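PDB 4N13: phosphate ABC transporter, periplasmic phosphate-binding protein from Borrelia burgdorferi, which binds inorganic phosphate with micromolar affinity and serves as the solute-binding component of the PstSACB ABC transporter that imports it. Local coordinates for residues I99-E104 against L203-Y209; L107-N112 against L147-F152; I13-S19 against Y61-S67. All blocks are in the same frame, centred on the assembly; numbering follows the deposited sequence.

How the contacts relate
Contacts 1 and 2 lie in one lobe of the phosphate-binding protein and contact 3 in the other, on opposite sides of the centre of the chain. Contact 2 is nested inside the loop that contact 1 closes, and the two touch: strand 101-102 runs on into helix 104-111, and Ile102 CD1 packs against Ile110 CD1 at 3.5 Å. Contact 3 stands apart, its centre about 35 Å from that of contact 1 and about 31 Å from that of contact 2. It holds a sulfate in what is, by similarity, the phosphate site. Contact 2 comes nearer that site than contact 1, with the Leu111 side chain about 11 Å from that of Ser139, assigned likewise.

Contact 1. Residues I99-E104 against L203-Y209; sequences ITNITE and LSVNSTY
Asn101 OD1 is gripped by two donors of segment 203-209, Ser207 N and Ser204 OG, both at 2.8 Å. Both donors stand about 20° off the plane of the amide carbonyl. With CG anti to the backbone N (chi1 -179°), the Asn101 amide extends over the type I' turn from Val205 to Thr208 and ties the turn to strand 101-102. That short strand pairs in parallel with the end of strand 201-205 through the bonds Ser204 N to Thr100 O, Ile102 N to Ser204 O and Asn206 N to Ile102 O.

Past the strand, Asn206 bonds to both the backbone N and the carboxylate of Glu104. Its OD1 accepts Glu104 N at 2.9 Å, while its ND2 donates to Glu104 OE1 at 3.0 Å, on the anti side but well out of the carboxylate plane, the two planes turned 58° apart. The aliphatic part of the glutamate crosses Val205 at about a right angle, Glu104 CG to Val205 CG1 3.7 Å. At the other end a water links Thr100 O to Tyr209 OH, and the tyrosine ring has Ser204 CB over one face. Both asparagine amides thus extend a two-residue parallel pairing into the turn and the start of helix 104-111.

Contact 2. Residues L107-N112 against L147-F152; sequences LAKILN and LLNKIF
Phe152 and Asn112 form an amide-on-ring stack where two helices of one lobe of this periplasmic binding protein fold pack together. The planes are only 9° apart, and Asn112 ND2 lies 3.4 Å from Phe152 CZ, offset toward the rim of the ring. Phe152 CG is anti to its own carbonyl carbon (chi1 -62°), which carries the ring back to Ala108 and Asn112. The opposite face of the ring is covered by Ile151 CG2 of its own segment, so the phenyl group is sandwiched between an aliphatic branch and an amide. At its edge, Ala108 O lies in the ring plane, 3.5 Å from Phe152 CE1, and Lys109 CG also approaches near that plane.

Next to the ring, the methyl of Ala108 points at helix 138-151 and meets Ile151 CG1 at 3.7 Å. This small side chain sits where the backbones come closest, Ala108 CA to Leu148 CA being 5.8 Å. The short helical segments cross at -114° with their axes 9.5 Å apart. Leu148 CD2 reaches over to Asn112 CB and to Leu111 CB, while Leu147 CD1 touches both Leu111 CD1 at 3.7 Å and Leu107 CD2, its side chain crossing each of theirs at about a right angle. No hydrogen bond joins the segments, and dispersion and shape carry the contact.

Farther out, Leu107, Leu111 and Leu147 all rest on Phe91 of strand 80-93, which joins the helix pair to the sheet. The Asn112 amide is fixed in rotation by bonds beyond both segments: OD1 accepts Glu114 N, and ND2, the atom that lies over the Phe152 ring, donates to Glu157 O.

Contact 3. Residues I13-S19 against Y61-S67; sequences IVSIGGS and YKIAISS. With SO4 (sulfate ion), chain D.
Two parallel strands, 12-18 and 63-66, form part of the sheet in one lobe of this class II periplasmic binding protein and run with their C-terminal ends to the probable phosphate site. Their short segments lie 24° from parallel. Lys62 N donates to Ser15 O at 2.8 Å, and from Ile16 on the ladder is regular: Gly17 N donates to Ile63 O, Ile65 N to Gly17 O, and Ser19 N to Ile65 O at 2.9 Å.

One face of the pair is aliphatic. Ile16 and Ile63 lie side by side, CD1 to CD1, with Val14 CG1 against Ile63 CD1 and Ile16 CG2 against Ile65 CG1 at 3.8 Å; Phe242 and Val239 of helix 237-246 pack on this face. On the other face the Tyr61 ring lies flat over Gly17, whose CA stands 3.6 Å from the ring centroid and 5° off the normal, a CH-pi contact made possible by the absence of a side chain there. Ser15 OG meets the ring at its edge, in plane.

At the N-terminal end, Lys62 stretches its extended chain along strand 12-18, back toward its start; NZ donates to Ile13 O at 2.8 Å and forms a salt bridge with Asp236. At the C-terminal end of the strands the sulfate, probably from the crystallisation liquor, occupies the site assigned to phosphate by similarity; Ser49 OG and Thr20 N also bind it. One of two conformers of Ser67 points OG at sulfate O4, a doubtful bond. Ser19 OG, anti to the backbone N (chi1 177°), reaches that O4 at 2.7 Å.

Contact 1. Residues I99-E104 against L203-Y209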
loop_
_atom_site.group_PDB
_atom_site.type_symbol
_atom_site.label_atom_id
_atom_site.label_comp_id
_atom_site.label_asym_id
_atom_site.label_seq_id
_atom_site.Cartn_x
_atom_site.Cartn_y
_atom_site.Cartn_z
ATOM N N ILE A 99 7.550 -1.736 -23.976
ATOM C CA ILE A 99 7.729 -0.617 -23.046
ATOM C C ILE A 99 8.150 -1.187 -21.690
ATOM O O ILE A 99 7.625 -2.206 -21.232
ATOM C CB ILE A 99 6.453 0.237 -22.893
ATOM C CG1 ILE A 99 5.388 -0.525 -22.113
ATOM C CG2 ILE A 99 5.921 0.714 -24.242
ATOM C CD1 ILE A 99 5.245 -0.034 -20.703
ATOM N N THR A 100 9.127 -0.541 -21.072
ATOM C CA THR A 100 9.674 -0.997 -19.799
ATOM C C THR A 100 9.442 -0.021 -18.649
ATOM O O THR A 100 9.555 -0.401 -17.492
ATOM C CB THR A 100 11.191 -1.249 -19.912
ATOM O OG1 THR A 100 11.869 -0.021 -20.177
ATOM C CG2 THR A 100 11.486 -2.211 -21.041
ATOM N N ASN A 101 9.099 1.213 -18.992
ATOM C CA ASN A 101 8.972 2.307 -18.053
ATOM C C ASN A 101 7.764 3.166 -18.362
ATOM O O ASN A 101 7.385 3.302 -19.522
ATOM C CB ASN A 101 10.208 3.203 -18.145
ATOM C CG ASN A 101 10.154 4.369 -17.171
ATOM O OD1 ASN A 101 10.130 4.180 -15.954
ATOM N ND2 ASN A 101 10.099 5.591 -17.701
ATOM N N ILE A 102 7.184 3.766 -17.330
ATOM C CA ILE A 102 6.070 4.670 -17.521
ATOM C C ILE A 102 6.111 5.710 -16.414
ATOM O O ILE A 102 6.524 5.425 -15.293
ATOM C CB ILE A 102 4.724 3.902 -17.537
ATOM C CG1 ILE A 102 3.605 4.794 -18.067
ATOM C CG2 ILE A 102 4.412 3.303 -16.177
ATOM C CD1 ILE A 102 2.449 4.045 -18.568
ATOM N N THR A 103 5.728 6.944 -16.731
ATOM C CA THR A 103 5.597 7.959 -15.694
ATOM C C THR A 103 4.268 7.766 -14.962
ATOM O O THR A 103 3.309 7.196 -15.515
ATOM C CB THR A 103 5.611 9.373 -16.281
ATOM O OG1 THR A 103 4.531 9.503 -17.203
ATOM C CG2 THR A 103 6.933 9.685 -16.963
ATOM N N GLU A 104 4.189 8.273 -13.736
ATOM C CA GLU A 104 2.935 8.223 -13.000
ATOM C C GLU A 104 1.805 8.884 -13.763
ATOM O O GLU A 104 0.683 8.391 -13.757
ATOM C CB GLU A 104 3.081 8.890 -11.633
ATOM C CG GLU A 104 3.656 7.979 -10.557
ATOM C CD GLU A 104 3.669 8.677 -9.239
ATOM O OE1 GLU A 104 4.559 9.517 -9.079
ATOM O OE2 GLU A 104 2.804 8.398 -8.388
ATOM N N LEU A 203 6.859 -3.200 -14.721
ATOM C CA LEU A 203 7.262 -1.883 -15.173
ATOM C C LEU A 203 8.027 -1.121 -14.105
ATOM O O LEU A 203 7.698 -1.178 -12.917
ATOM C CB LEU A 203 6.037 -1.048 -15.549
ATOM C CG LEU A 203 5.251 -1.504 -16.762
ATOM C CD1 LEU A 203 4.007 -0.662 -16.938
ATOM C CD2 LEU A 203 6.098 -1.516 -18.031
ATOM N N SER A 204 9.011 -0.346 -14.529
ATOM C CA SER A 204 9.486 0.746 -13.681
ATOM C C SER A 204 8.516 1.913 -13.791
ATOM O O SER A 204 7.838 2.094 -14.823
ATOM C CB SER A 204 10.917 1.170 -14.051
ATOM O OG SER A 204 11.030 1.638 -15.381
ATOM N N VAL A 205 8.421 2.678 -12.709
ATOM C CA VAL A 205 7.542 3.842 -12.637
ATOM C C VAL A 205 8.424 5.044 -12.326
ATOM O O VAL A 205 9.194 5.035 -11.359
ATOM C CB VAL A 205 6.459 3.655 -11.551
ATOM C CG1 VAL A 205 5.574 4.892 -11.445
ATOM C CG2 VAL A 205 5.610 2.443 -11.865
ATOM N N ASN A 206 8.372 6.059 -13.176
ATOM C CA ASN A 206 9.265 7.224 -13.047
ATOM C C ASN A 206 10.717 6.728 -13.003
ATOM O O ASN A 206 11.511 7.188 -12.178
ATOM C CB ASN A 206 8.982 8.066 -11.798
ATOM C CG ASN A 206 7.559 8.504 -11.678
ATOM O OD1 ASN A 206 6.845 8.668 -12.659
ATOM N ND2 ASN A 206 7.161 8.790 -10.452
ATOM N N SER A 207 11.045 5.776 -13.878
ATOM C CA SER A 207 12.399 5.242 -13.998
ATOM C C SER A 207 12.883 4.528 -12.753
ATOM O O SER A 207 14.076 4.331 -12.585
ATOM C CB SER A 207 13.387 6.331 -14.411
ATOM O OG SER A 207 13.068 6.811 -15.700
ATOM N N THR A 208 11.946 4.059 -11.948
ATOM C CA THR A 208 12.258 3.441 -10.674
ATOM C C THR A 208 11.611 2.064 -10.559
ATOM O O THR A 208 10.396 1.941 -10.671
ATOM C CB THR A 208 11.759 4.308 -9.502
ATOM O OG1 THR A 208 12.174 5.662 -9.681
ATOM C CG2 THR A 208 12.265 3.774 -8.165
ATOM N N TYR A 209 12.421 1.033 -10.342
ATOM C CA TYR A 209 11.885 -0.275 -10.035
ATOM C C TYR A 209 11.543 -0.356 -8.565
ATOM O O TYR A 209 12.238 0.237 -7.736
ATOM C CB TYR A 209 12.880 -1.371 -10.411
ATOM C CG TYR A 209 12.905 -1.607 -11.899
ATOM C CD1 TYR A 209 11.864 -2.282 -12.535
ATOM C CD2 TYR A 209 13.943 -1.126 -12.680
ATOM C CE1 TYR A 209 11.866 -2.477 -13.886
ATOM C CE2 TYR A 209 13.961 -1.330 -14.038
ATOM C CZ TYR A 209 12.919 -2.017 -14.642
ATOM O OH TYR A 209 12.910 -2.238 -16.010
HETATM O O HOH W 1 10.344 -2.916 -17.001
#

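Contact 2. Residues L107-N112 against L147-F152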
loop_
_atom_site.group_PDB
_atom_site.type_symbol
_atom_site.label_atom_id
_atom_site.label_comp_id
_atom_site.label_asym_id
_atom_site.label_seq_id
_atom_site.Cartn_x
_atom_site.Cartn_y
_atom_site.Cartn_z
ATOM N N LEU A 107 0.700 6.604 -16.566
ATOM C CA LEU A 107 0.068 5.443 -15.981
ATOM C C LEU A 107 -1.369 5.775 -15.540
ATOM O O LEU A 107 -2.304 5.007 -15.800
ATOM C CB LEU A 107 0.919 4.960 -14.817
ATOM C CG LEU A 107 0.465 3.675 -14.128
ATOM C CD1 LEU A 107 0.363 2.507 -15.080
ATOM C CD2 LEU A 107 1.456 3.334 -13.026
ATOM N N ALA A 108 -1.540 6.914 -14.881
ATOM C CA ALA A 108 -2.866 7.343 -14.457
ATOM C C ALA A 108 -3.799 7.543 -15.644
ATOM O O ALA A 108 -4.982 7.244 -15.555
ATOM C CB ALA A 108 -2.770 8.603 -13.648
ATOM N N LYS A 109 -3.276 8.029 -16.765
ATOM C CA LYS A 109 -4.079 8.217 -17.962
ATOM C C LYS A 109 -4.435 6.883 -18.623
ATOM O O LYS A 109 -5.468 6.782 -19.283
ATOM C CB LYS A 109 -3.336 9.134 -18.936
ATOM C CG LYS A 109 -3.321 10.592 -18.501
ATOM C CD LYS A 109 -2.434 11.428 -19.421
ATOM C CE LYS A 109 -2.463 12.887 -19.044
ATOM N NZ LYS A 109 -1.647 13.695 -19.980
ATOM N N ILE A 110 -3.613 5.840 -18.464
ATOM C CA ILE A 110 -4.039 4.494 -18.908
ATOM C C ILE A 110 -5.187 4.034 -18.001
ATOM O O ILE A 110 -6.223 3.538 -18.459
ATOM C CB ILE A 110 -2.868 3.478 -18.891
ATOM C CG1 ILE A 110 -1.844 3.849 -19.961
ATOM C CG2 ILE A 110 -3.388 2.063 -19.052
ATOM C CD1 ILE A 110 -0.583 3.028 -19.946
ATOM N N LEU A 111 -5.016 4.236 -16.706
ATOM C CA LEU A 111 -5.993 3.770 -15.741
ATOM C C LEU A 111 -7.350 4.427 -15.884
ATOM O O LEU A 111 -8.358 3.776 -15.612
ATOM C CB LEU A 111 -5.465 3.946 -14.310
ATOM C CG LEU A 111 -4.239 3.120 -13.973
ATOM C CD1 LEU A 111 -3.666 3.512 -12.629
ATOM C CD2 LEU A 111 -4.607 1.681 -13.965
ATOM N N ASN A 112 -7.373 5.709 -16.255
ATOM C CA ASN A 112 -8.631 6.421 -16.381
ATOM C C ASN A 112 -9.163 6.458 -17.805
ATOM O O ASN A 112 -10.214 7.037 -18.047
ATOM C CB ASN A 112 -8.547 7.833 -15.779
ATOM C CG ASN A 112 -8.191 8.897 -16.780
ATOM O OD1 ASN A 112 -7.453 8.664 -17.743
ATOM N ND2 ASN A 112 -8.710 10.099 -16.549
ATOM N N LEU A 147 -2.982 7.095 -7.257
ATOM C CA LEU A 147 -2.780 7.553 -8.616
ATOM C C LEU A 147 -3.929 8.435 -9.088
ATOM O O LEU A 147 -3.730 9.618 -9.321
ATOM C CB LEU A 147 -2.535 6.372 -9.574
ATOM C CG LEU A 147 -1.128 5.791 -9.539
ATOM C CD1 LEU A 147 -1.052 4.416 -10.173
ATOM C CD2 LEU A 147 -0.193 6.754 -10.249
ATOM N N LEU A 148 -5.131 7.889 -9.220
ATOM C CA LEU A 148 -6.203 8.634 -9.858
ATOM C C LEU A 148 -6.550 9.906 -9.107
ATOM O O LEU A 148 -6.676 10.968 -9.721
ATOM C CB LEU A 148 -7.456 7.766 -9.989
ATOM C CG LEU A 148 -7.341 6.588 -10.954
ATOM C CD1 LEU A 148 -8.602 5.723 -10.919
ATOM C CD2 LEU A 148 -7.098 7.072 -12.371
ATOM N N ASN A 149 -6.722 9.793 -7.792
ATOM C CA ASN A 149 -7.168 10.936 -7.003
ATOM C C ASN A 149 -6.097 12.006 -6.859
ATOM O O ASN A 149 -6.412 13.144 -6.575
ATOM C CB ASN A 149 -7.635 10.495 -5.615
ATOM C CG ASN A 149 -8.934 9.730 -5.656
ATOM O OD1 ASN A 149 -9.594 9.651 -6.692
ATOM N ND2 ASN A 149 -9.313 9.158 -4.521
ATOM N N LYS A 150 -4.835 11.644 -7.061
ATOM C CA LYS A 150 -3.745 12.611 -6.962
ATOM C C LYS A 150 -3.424 13.263 -8.300
ATOM O O LYS A 150 -3.072 14.434 -8.354
ATOM C CB LYS A 150 -2.498 11.960 -6.372
ATOM C CG LYS A 150 -2.737 11.465 -4.952
ATOM C CD LYS A 150 -1.457 11.211 -4.193
ATOM C CE LYS A 150 -1.741 10.629 -2.829
ATOM N NZ LYS A 150 -0.494 10.433 -2.051
ATOM N N ILE A 151 -3.569 12.516 -9.389
ATOM C CA ILE A 151 -3.187 13.044 -10.693
ATOM C C ILE A 151 -4.278 13.936 -11.295
ATOM O O ILE A 151 -3.974 14.918 -11.966
ATOM C CB ILE A 151 -2.843 11.894 -11.683
ATOM C CG1 ILE A 151 -1.527 11.193 -11.328
ATOM C CG2 ILE A 151 -2.791 12.404 -13.105
ATOM C CD1 ILE A 151 -0.340 12.056 -11.400
ATOM N N PHE A 152 -5.534 13.568 -11.081
ATOM C CA PHE A 152 -6.658 14.248 -11.726
ATOM C C PHE A 152 -7.402 15.171 -10.771
ATOM O O PHE A 152 -7.576 14.861 -9.601
ATOM C CB PHE A 152 -7.603 13.216 -12.335
ATOM C CG PHE A 152 -6.951 12.397 -13.402
ATOM C CD1 PHE A 152 -6.705 11.047 -13.223
ATOM C CD2 PHE A 152 -6.530 12.988 -14.577
ATOM C CE1 PHE A 152 -6.072 10.306 -14.194
ATOM C CE2 PHE A 152 -5.903 12.241 -15.562
ATOM C CZ PHE A 152 -5.672 10.898 -15.361
#

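Contact 3. Residues I13-S19 against Y61-S67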
loop_
_atom_site.group_PDB
_atom_site.type_symbol
_atom_site.label_atom_id
_atom_site.label_comp_id
_atom_site.label_asym_id
_atom_site.label_seq_id
_atom_site.Cartn_x
_atom_site.Cartn_y
_atom_site.Cartn_z
ATOM N N ILE A 13 -1.660 -0.079 30.306
ATOM C CA ILE A 13 -2.556 -0.427 29.215
ATOM C C ILE A 13 -2.297 0.473 28.017
ATOM O O ILE A 13 -2.260 1.691 28.141
ATOM C CB ILE A 13 -4.027 -0.309 29.657
ATOM C CG1 ILE A 13 -4.301 -1.308 30.796
ATOM C CG2 ILE A 13 -4.960 -0.560 28.483
ATOM C CD1 ILE A 13 -5.676 -1.219 31.396
ATOM N N VAL A 14 -2.106 -0.141 26.855
ATOM C CA VAL A 14 -1.924 0.582 25.619
ATOM C C VAL A 14 -2.956 0.080 24.615
ATOM O O VAL A 14 -2.800 -0.998 24.018
ATOM C CB VAL A 14 -0.493 0.417 25.066
ATOM C CG1 VAL A 14 -0.346 1.106 23.697
ATOM C CG2 VAL A 14 0.517 0.946 26.070
ATOM N N SER A 15 -4.013 0.866 24.437
ATOM C CA SER A 15 -5.076 0.530 23.496
ATOM C C SER A 15 -4.742 1.147 22.130
ATOM O O SER A 15 -4.517 2.355 22.038
ATOM C CB SER A 15 -6.423 1.038 24.009
ATOM O OG SER A 15 -7.468 0.553 23.195
ATOM N N ILE A 16 -4.705 0.311 21.090
ATOM C CA ILE A 16 -4.341 0.733 19.747
ATOM C C ILE A 16 -5.533 0.485 18.819
ATOM O O ILE A 16 -6.262 -0.488 18.974
ATOM C CB ILE A 16 -3.119 -0.050 19.266
ATOM C CG1 ILE A 16 -2.009 -0.006 20.317
ATOM C CG2 ILE A 16 -2.636 0.445 17.908
ATOM C CD1 ILE A 16 -0.737 -0.720 19.913
ATOM N N GLY A 17 -5.728 1.377 17.860
ATOM C CA GLY A 17 -6.774 1.212 16.866
ATOM C C GLY A 17 -6.255 1.587 15.499
ATOM O O GLY A 17 -5.208 2.202 15.382
ATOM N N GLY A 18 -6.976 1.215 14.450
ATOM C CA GLY A 18 -6.599 1.646 13.127
ATOM C C GLY A 18 -6.947 0.697 12.005
ATOM O O GLY A 18 -7.949 -0.032 12.055
ATOM N N SER A 19 -6.100 0.739 10.980
ATOM C CA SER A 19 -6.317 0.034 9.734
ATOM C C SER A 19 -6.627 -1.450 9.923
ATOM O O SER A 19 -5.963 -2.144 10.670
ATOM C CB SER A 19 -5.038 0.166 8.917
ATOM O OG SER A 19 -5.145 -0.567 7.712
ATOM N N TYR A 61 -7.840 5.538 22.123
ATOM C CA TYR A 61 -6.598 4.836 21.817
ATOM C C TYR A 61 -5.421 5.726 22.205
ATOM O O TYR A 61 -5.526 6.960 22.131
ATOM C CB TYR A 61 -6.513 4.539 20.317
ATOM C CG TYR A 61 -7.680 3.726 19.806
ATOM C CD1 TYR A 61 -8.040 2.539 20.419
ATOM C CD2 TYR A 61 -8.435 4.157 18.735
ATOM C CE1 TYR A 61 -9.101 1.793 19.970
ATOM C CE2 TYR A 61 -9.522 3.408 18.271
ATOM C CZ TYR A 61 -9.852 2.229 18.917
ATOM O OH TYR A 61 -10.917 1.462 18.496
ATOM N N LYS A 62 -4.296 5.110 22.582
ATOM C CA LYS A 62 -3.031 5.822 22.762
ATOM C C LYS A 62 -2.162 5.814 21.502
ATOM O O LYS A 62 -1.234 6.608 21.380
ATOM C CB LYS A 62 -2.246 5.220 23.921
ATOM C CG LYS A 62 -2.828 5.546 25.273
ATOM C CD LYS A 62 -1.951 4.988 26.381
ATOM C CE LYS A 62 -2.587 5.147 27.747
ATOM N NZ LYS A 62 -1.833 4.383 28.763
ATOM N N ILE A 63 -2.447 4.898 20.576
ATOM C CA ILE A 63 -1.733 4.812 19.310
ATOM C C ILE A 63 -2.783 4.523 18.254
ATOM O O ILE A 63 -3.667 3.696 18.481
ATOM C CB ILE A 63 -0.691 3.656 19.284
ATOM C CG1 ILE A 63 0.328 3.802 20.424
ATOM C CG2 ILE A 63 -0.018 3.560 17.927
ATOM C CD1 ILE A 63 1.236 2.595 20.595
ATOM N N ALA A 64 -2.658 5.148 17.085
ATOM C CA ALA A 64 -3.443 4.773 15.909
ATOM C C ALA A 64 -2.505 4.263 14.830
ATOM O O ALA A 64 -1.389 4.758 14.684
ATOM C CB ALA A 64 -4.237 5.954 15.380
ATOM N N ILE A 65 -2.968 3.275 14.078
ATOM C CA ILE A 65 -2.214 2.759 12.946
ATOM C C ILE A 65 -2.970 3.133 11.676
ATOM O O ILE A 65 -4.140 2.779 11.533
ATOM C CB ILE A 65 -2.051 1.239 13.001
ATOM C CG1 ILE A 65 -1.439 0.818 14.330
ATOM C CG2 ILE A 65 -1.219 0.787 11.818
ATOM C CD1 ILE A 65 -0.020 1.327 14.545
ATOM N N SER A 66 -2.311 3.864 10.766
ATOM C CA SER A 66 -2.979 4.356 9.569
ATOM C C SER A 66 -2.273 3.919 8.300
ATOM O O SER A 66 -1.051 3.841 8.252
ATOM C CB SER A 66 -3.041 5.884 9.604
ATOM O OG SER A 66 -3.698 6.390 8.458
ATOM N N SER A 67 -3.068 3.610 7.283
ATOM C CA SER A 67 -2.574 3.330 5.940
ATOM C C SER A 67 -2.692 4.536 5.014
ATOM O O SER A 67 -2.432 4.426 3.826
ATOM C CB SER A 67 -3.328 2.147 5.341
ATOM O OG SER A 67 -4.718 2.410 5.333
HETATM S S SO4 D . -8.041 1.192 6.227
HETATM O O1 SO4 D . -8.580 0.253 7.183
HETATM O O2 SO4 D . -8.779 0.978 4.963
HETATM O O3 SO4 D . -8.092 2.593 6.645
HETATM O O4 SO4 D . -6.636 0.930 5.985
#